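Local coordinates for extracellular solute-binding protein family 5 (Brucella melitensis, PDB 4ONY), which probably binds peptides or similar solutes in the periplasm and hands them to an ABC transporter for import, at residues A[20-25]-A[535-540]; A[439-444]-A[471-476]. One frame throughout, in Å; residues are numbered along the deposited sequence.

Contact 1 of 2, residues A[20-25]-A[535-540]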
loop_
_atom_site.group_PDB
_atom_site.type_symbol
_atom_site.label_atom_id
_atom_site.label_comp_id
_atom_site.label_asym_id
_atom_site.label_seq_id
_atom_site.Cartn_x
_atom_site.Cartn_y
_atom_site.Cartn_z
ATOM N N SER A 20 19.542 1.563 2.664
ATOM C CA SER A 20 18.689 1.250 1.530
ATOM C C SER A 20 18.579 -0.237 1.364
ATOM O O SER A 20 19.581 -0.967 1.436
ATOM C CB SER A 20 19.248 1.853 0.238
ATOM O OG SER A 20 18.482 1.432 -0.864
ATOM N N MET A 21 17.364 -0.688 1.115
ATOM C CA MET A 21 17.074 -2.119 1.037
ATOM C C MET A 21 17.969 -2.797 -0.005
ATOM O O MET A 21 18.604 -3.817 0.301
ATOM C CB MET A 21 15.606 -2.386 0.732
ATOM C CG MET A 21 15.280 -3.852 0.431
ATOM S SD MET A 21 15.632 -4.895 1.875
ATOM C CE MET A 21 15.376 -6.520 1.170
ATOM N N HIS A 22 18.056 -2.198 -1.193
ATOM C CA HIS A 22 18.870 -2.720 -2.291
ATOM C C HIS A 22 20.117 -1.888 -2.634
ATOM O O HIS A 22 20.717 -2.067 -3.702
ATOM C CB HIS A 22 18.005 -2.933 -3.518
ATOM C CG HIS A 22 16.980 -4.014 -3.328
ATOM N ND1 HIS A 22 15.635 -3.750 -3.321
ATOM C CD2 HIS A 22 17.103 -5.339 -3.048
ATOM C CE1 HIS A 22 14.964 -4.858 -3.083
ATOM N NE2 HIS A 22 15.826 -5.839 -2.910
ATOM N N GLY A 23 20.556 -1.021 -1.721
ATOM C CA GLY A 23 21.844 -0.359 -1.876
ATOM C C GLY A 23 21.751 0.966 -2.592
ATOM O O GLY A 23 22.691 1.731 -2.519
ATOM N N ASP A 24 20.623 1.280 -3.220
ATOM C CA ASP A 24 20.467 2.547 -3.968
ATOM C C ASP A 24 20.124 3.719 -3.010
ATOM O O ASP A 24 19.075 3.722 -2.374
ATOM C CB ASP A 24 19.385 2.400 -5.055
ATOM C CG ASP A 24 18.040 1.891 -4.491
ATOM O OD1 ASP A 24 18.036 0.846 -3.803
ATOM O OD2 ASP A 24 16.987 2.549 -4.736
ATOM N N VAL A 25 21.018 4.695 -2.908
ATOM C CA VAL A 25 20.850 5.857 -2.033
ATOM C C VAL A 25 20.937 7.105 -2.885
ATOM O O VAL A 25 21.994 7.479 -3.355
ATOM C CB VAL A 25 21.918 5.869 -0.941
ATOM C CG1 VAL A 25 21.807 7.135 -0.057
ATOM C CG2 VAL A 25 21.759 4.625 -0.049
ATOM N N ARG A 535 19.957 -8.453 -4.657
ATOM C CA ARG A 535 20.700 -7.557 -3.795
ATOM C C ARG A 535 20.931 -6.173 -4.367
ATOM O O ARG A 535 21.504 -5.306 -3.681
ATOM C CB ARG A 535 22.047 -8.183 -3.465
ATOM C CG ARG A 535 21.864 -9.429 -2.595
ATOM C CD ARG A 535 23.033 -9.557 -1.671
ATOM N NE ARG A 535 23.055 -10.824 -0.993
ATOM C CZ ARG A 535 24.021 -11.167 -0.164
ATOM N NH1 ARG A 535 25.026 -10.330 0.074
ATOM N NH2 ARG A 535 23.981 -12.336 0.436
ATOM N N ASN A 536 20.566 -5.948 -5.619
ATOM C CA ASN A 536 20.644 -4.604 -6.123
ATOM C C ASN A 536 19.339 -4.280 -6.833
ATOM O O ASN A 536 18.591 -5.205 -7.186
ATOM C CB ASN A 536 21.862 -4.479 -7.035
ATOM C CG ASN A 536 21.768 -5.382 -8.253
ATOM O OD1 ASN A 536 20.919 -5.206 -9.119
ATOM N ND2 ASN A 536 22.626 -6.369 -8.302
ATOM N N ARG A 537 19.070 -2.993 -7.029
ATOM C CA ARG A 537 17.765 -2.549 -7.548
ATOM C C ARG A 537 17.518 -3.091 -8.987
ATOM O O ARG A 537 16.422 -3.457 -9.297
ATOM C CB ARG A 537 17.565 -1.007 -7.354
ATOM C CG ARG A 537 16.137 -0.467 -7.563
ATOM C CD ARG A 537 15.110 -0.761 -6.470
ATOM N NE ARG A 537 13.727 -0.618 -6.934
ATOM C CZ ARG A 537 12.628 -0.999 -6.252
ATOM N NH1 ARG A 537 12.728 -1.536 -5.040
ATOM N NH2 ARG A 537 11.374 -0.861 -6.768
ATOM N N ALA A 538 18.549 -3.249 -9.807
ATOM C CA ALA A 538 18.373 -3.744 -11.170
ATOM C C ALA A 538 17.893 -5.193 -11.246
ATOM O O ALA A 538 16.917 -5.510 -11.957
ATOM C CB ALA A 538 19.669 -3.594 -11.950
ATOM N N ASP A 539 18.583 -6.068 -10.520
ATOM C CA ASP A 539 18.160 -7.448 -10.391
ATOM C C ASP A 539 16.777 -7.579 -9.787
ATOM O O ASP A 539 16.048 -8.478 -10.166
ATOM C CB ASP A 539 19.128 -8.271 -9.552
ATOM C CG ASP A 539 20.442 -8.482 -10.244
ATOM O OD1 ASP A 539 20.544 -8.110 -11.435
ATOM O OD2 ASP A 539 21.349 -9.031 -9.580
ATOM N N PHE A 540 16.457 -6.710 -8.834
ATOM C CA PHE A 540 15.176 -6.746 -8.179
ATOM C C PHE A 540 14.062 -6.371 -9.175
ATOM O O PHE A 540 13.023 -7.067 -9.254
ATOM C CB PHE A 540 15.183 -5.830 -6.965
ATOM C CG PHE A 540 13.896 -5.825 -6.190
ATOM C CD1 PHE A 540 13.544 -6.910 -5.398
ATOM C CD2 PHE A 540 13.034 -4.756 -6.244
ATOM C CE1 PHE A 540 12.374 -6.928 -4.659
ATOM C CE2 PHE A 540 11.857 -4.737 -5.477
ATOM C CZ PHE A 540 11.511 -5.833 -4.703
HETATM O O HOH W 1 21.830 -4.357 -0.528
HETATM O O HOH W 2 14.312 -1.470 -3.158
HETATM O O HOH W 3 21.010 -0.970 -6.302
#

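Contact 2 of 2, residues A[439-444]-A[471-476]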
loop_
_atom_site.group_PDB
_atom_site.type_symbol
_atom_site.label_atom_id
_atom_site.label_comp_id
_atom_site.label_asym_id
_atom_site.label_seq_id
_atom_site.Cartn_x
_atom_site.Cartn_y
_atom_site.Cartn_z
ATOM N N MET A 439 -19.599 -13.913 -6.496
ATOM C CA MET A 439 -19.982 -13.513 -5.152
ATOM C C MET A 439 -19.521 -12.062 -4.955
ATOM O O MET A 439 -18.294 -11.741 -5.059
ATOM C CB MET A 439 -19.363 -14.416 -4.095
ATOM C CG MET A 439 -19.816 -14.102 -2.657
ATOM S SD MET A 439 -19.242 -15.263 -1.364
ATOM C CE MET A 439 -17.419 -14.978 -1.436
ATOM N N THR A 440 -20.480 -11.195 -4.656
ATOM C CA THR A 440 -20.210 -9.756 -4.492
ATOM C C THR A 440 -20.515 -9.260 -3.088
ATOM O O THR A 440 -21.369 -9.828 -2.399
ATOM C CB THR A 440 -21.068 -8.948 -5.439
ATOM O OG1 THR A 440 -22.424 -9.347 -5.306
ATOM C CG2 THR A 440 -20.631 -9.172 -6.832
ATOM N N ARG A 441 -19.825 -8.214 -2.641
ATOM C CA ARG A 441 -20.068 -7.739 -1.242
ATOM C C ARG A 441 -20.849 -6.460 -1.108
ATOM O O ARG A 441 -21.118 -6.068 0.025
ATOM C CB ARG A 441 -18.815 -7.530 -0.395
ATOM C CG ARG A 441 -17.475 -7.672 -1.015
ATOM C CD ARG A 441 -16.481 -6.869 -0.180
ATOM N NE ARG A 441 -15.161 -7.510 -0.081
ATOM C CZ ARG A 441 -14.621 -8.030 1.037
ATOM N NH1 ARG A 441 -15.249 -8.022 2.232
ATOM N NH2 ARG A 441 -13.412 -8.570 0.961
ATOM N N SER A 442 -21.138 -5.768 -2.209
ATOM C CA SER A 442 -21.668 -4.394 -2.146
ATOM C C SER A 442 -22.331 -3.991 -3.449
ATOM O O SER A 442 -22.114 -4.632 -4.482
ATOM C CB SER A 442 -20.582 -3.369 -1.882
ATOM O OG SER A 442 -19.779 -3.180 -3.050
ATOM N N PRO A 443 -23.135 -2.908 -3.399
ATOM C CA PRO A 443 -23.789 -2.466 -4.625
ATOM C C PRO A 443 -22.807 -2.005 -5.691
ATOM O O PRO A 443 -23.039 -2.276 -6.851
ATOM C CB PRO A 443 -24.696 -1.338 -4.146
ATOM C CG PRO A 443 -25.047 -1.753 -2.737
ATOM C CD PRO A 443 -23.734 -2.264 -2.209
ATOM N N ASP A 444 -21.686 -1.407 -5.304
ATOM C CA ASP A 444 -20.645 -1.110 -6.289
ATOM C C ASP A 444 -20.100 -2.379 -6.990
ATOM O O ASP A 444 -19.883 -2.377 -8.206
ATOM C CB ASP A 444 -19.469 -0.356 -5.676
ATOM C CG ASP A 444 -19.739 1.134 -5.490
ATOM O OD1 ASP A 444 -20.796 1.667 -5.886
ATOM O OD2 ASP A 444 -18.844 1.782 -4.940
ATOM N N ALA A 471 -19.775 -10.544 6.942
ATOM C CA ALA A 471 -19.313 -11.670 7.751
ATOM C C ALA A 471 -19.439 -13.018 6.994
ATOM O O ALA A 471 -18.562 -13.844 7.058
ATOM C CB ALA A 471 -20.055 -11.713 9.064
ATOM N N GLN A 472 -20.552 -13.233 6.301
ATOM C CA GLN A 472 -20.742 -14.465 5.557
ATOM C C GLN A 472 -19.764 -14.501 4.373
ATOM O O GLN A 472 -19.279 -15.552 4.010
ATOM C CB GLN A 472 -22.192 -14.610 5.041
ATOM C CG GLN A 472 -23.239 -14.864 6.137
ATOM C CD GLN A 472 -23.842 -13.587 6.707
ATOM O OE1 GLN A 472 -23.225 -12.500 6.727
ATOM N NE2 GLN A 472 -25.062 -13.710 7.190
ATOM N N TYR A 473 -19.522 -13.338 3.767
ATOM C CA TYR A 473 -18.550 -13.229 2.662
ATOM C C TYR A 473 -17.138 -13.707 3.153
ATOM O O TYR A 473 -16.474 -14.554 2.514
ATOM C CB TYR A 473 -18.535 -11.794 2.143
ATOM C CG TYR A 473 -17.649 -11.547 0.967
ATOM C CD1 TYR A 473 -16.274 -11.342 1.129
ATOM C CD2 TYR A 473 -18.179 -11.460 -0.307
ATOM C CE1 TYR A 473 -15.454 -11.105 0.049
ATOM C CE2 TYR A 473 -17.358 -11.216 -1.385
ATOM C CZ TYR A 473 -16.002 -11.066 -1.209
ATOM O OH TYR A 473 -15.192 -10.786 -2.276
ATOM N N GLN A 474 -16.693 -13.179 4.279
ATOM C CA GLN A 474 -15.387 -13.578 4.858
ATOM C C GLN A 474 -15.333 -15.050 5.248
ATOM O O GLN A 474 -14.307 -15.686 5.126
ATOM C CB GLN A 474 -15.054 -12.754 6.093
ATOM C CG GLN A 474 -14.819 -11.297 5.818
ATOM C CD GLN A 474 -13.574 -11.022 4.975
ATOM O OE1 GLN A 474 -13.562 -10.057 4.204
ATOM N NE2 GLN A 474 -12.525 -11.844 5.136
ATOM N N GLN A 475 -16.444 -15.594 5.737
ATOM C CA GLN A 475 -16.524 -17.054 6.010
ATOM C C GLN A 475 -16.230 -17.857 4.721
ATOM O O GLN A 475 -15.493 -18.854 4.745
ATOM C CB GLN A 475 -17.907 -17.470 6.597
ATOM C CG GLN A 475 -18.141 -17.083 8.051
ATOM C CD GLN A 475 -19.570 -17.414 8.537
ATOM O OE1 GLN A 475 -20.472 -17.684 7.755
ATOM N NE2 GLN A 475 -19.769 -17.338 9.816
ATOM N N ARG A 476 -16.787 -17.424 3.604
ATOM C CA ARG A 476 -16.548 -18.093 2.298
ATOM C C ARG A 476 -15.133 -17.856 1.727
ATOM O O ARG A 476 -14.560 -18.748 1.078
ATOM C CB ARG A 476 -17.682 -17.706 1.328
ATOM C CG ARG A 476 -19.002 -18.391 1.746
ATOM C CD ARG A 476 -20.193 -18.094 0.859
ATOM N NE ARG A 476 -19.949 -18.566 -0.501
ATOM C CZ ARG A 476 -20.816 -18.440 -1.518
ATOM N NH1 ARG A 476 -21.967 -17.788 -1.335
ATOM N NH2 ARG A 476 -20.498 -18.895 -2.749
HETATM O O HOH W 4 -16.409 -9.919 -4.469
HETATM O O HOH W 5 -12.501 -9.968 -1.945
#

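Contact 1 of 2, residues A[20-25]-A[535-540]
His22 packs on the first turn of helix 537-553, whose N-cap is Asn536, and so brings the loop after strand 18-20 against a helix late in the chain of this family 5 solute-binding protein. Met21 comes first along the loop; its CG lies under the His22 imidazole, on the face opposite the one that meets Phe540. His22 carries most of the contact. A chi1 of -66° swings its ring away from its own carbonyl carbon and over Phe540, where CE1 of His22 stands 3.4 Å from Phe540 CD1, above the centre of the phenyl ring. The two planes are inclined at 31°, an oblique aromatic pair, while Phe540 CB makes a CH-pi contact 4.1 Å from the imidazole centroid. A water in the imidazole plane lies between His22 ND1 and Arg537 NH1; its separation of 2.5 Å from Arg537 NH1 is very short and doubtful in detail. No direct hydrogen bond crosses between the segments. Instead, another water joins His22 O to the backbone N of Arg537, and the CA-H of Asn536 points nearly straight at the same carbonyl, with CA 3.5 Å from His22 O. Asn536 OD1 in turn accepts from Asp539 N at 2.9 Å. Farther along, Asp24 meets the aliphatic base of Arg537, whose NH2 bonds to Leu493 O; Asp24 OD1 lies 4.0 Å from Arg537 CB.

Contact 2 of 2, residues A[439-444]-A[471-476]
Tyr473 is clasped between Met439 and Arg441, one on each face of its ring, where helix 470-478 packs beside the end of strand 435-440, in the mixed six-stranded sheet of the solute-binding fold. The apolar evidence is two CH-pi contacts: Met439 CE lies 4.0 Å from the Tyr473 centroid, and on the opposite face Arg441 CG lies 3.8 Å from it. Met439 reaches the ring through an extended chain that turns only at its end (chi3 65°), and its sulfur adds an oblique Met-aromatic contact. The same SD sits over one face of the Arg476 guanidinium, 3.5 Å from Arg476 NE.

Among the polar groups, the Arg441 guanidinium passes over the tyrosine rim, with CZ 3.3 Å from Tyr473 CE1 and the planes 33° apart. Its NH1 gives a fairly long hydrogen bond, 3.3 Å, to Gln474 OE1, which lies at the guanidinium edge; a salt bridge to Asp470 from the same nitrogen further fixes the group. Two waters hold the phenol oxygen: one accepts from Tyr473 OH and donates to Met439 O, while the other, in the ring plane, donates to Tyr473 OH at 2.8 Å.

Arg476 is tied by a salt bridge to Glu437 on strand 435-440 and by a hydrogen bond to Asp481 O. The helix lies against the sheet: Met439 and Tyr473 both touch Ile485 of the adjacent strand 484-489, and Arg476 touches His466 of strand 462-467.

How the contacts relate
The centres of the two contacts are 40 Å apart and their nearest atoms about 26 Å, on opposite sides of the chain's centre. Along the chain, both segments of contact 2 fall between 20-25 and 535-540. Contact 1 spans 509 intervening residues, linking the loop after strand 18-20 of the antiparallel sheet to helix 537-553. Contact 2 spans only 26, laying helix 470-478 on the six-stranded mixed sheet that includes strands 435-440, 462-467 and 484-489. Helix 537-553 leads in sequence to strand 557-562 of that sheet. Contact 1 thus joins the N-terminal part to the part holding helix 537-553, whereas contact 2 lies within the latter, consistent with a two-lobed solute-binding fold.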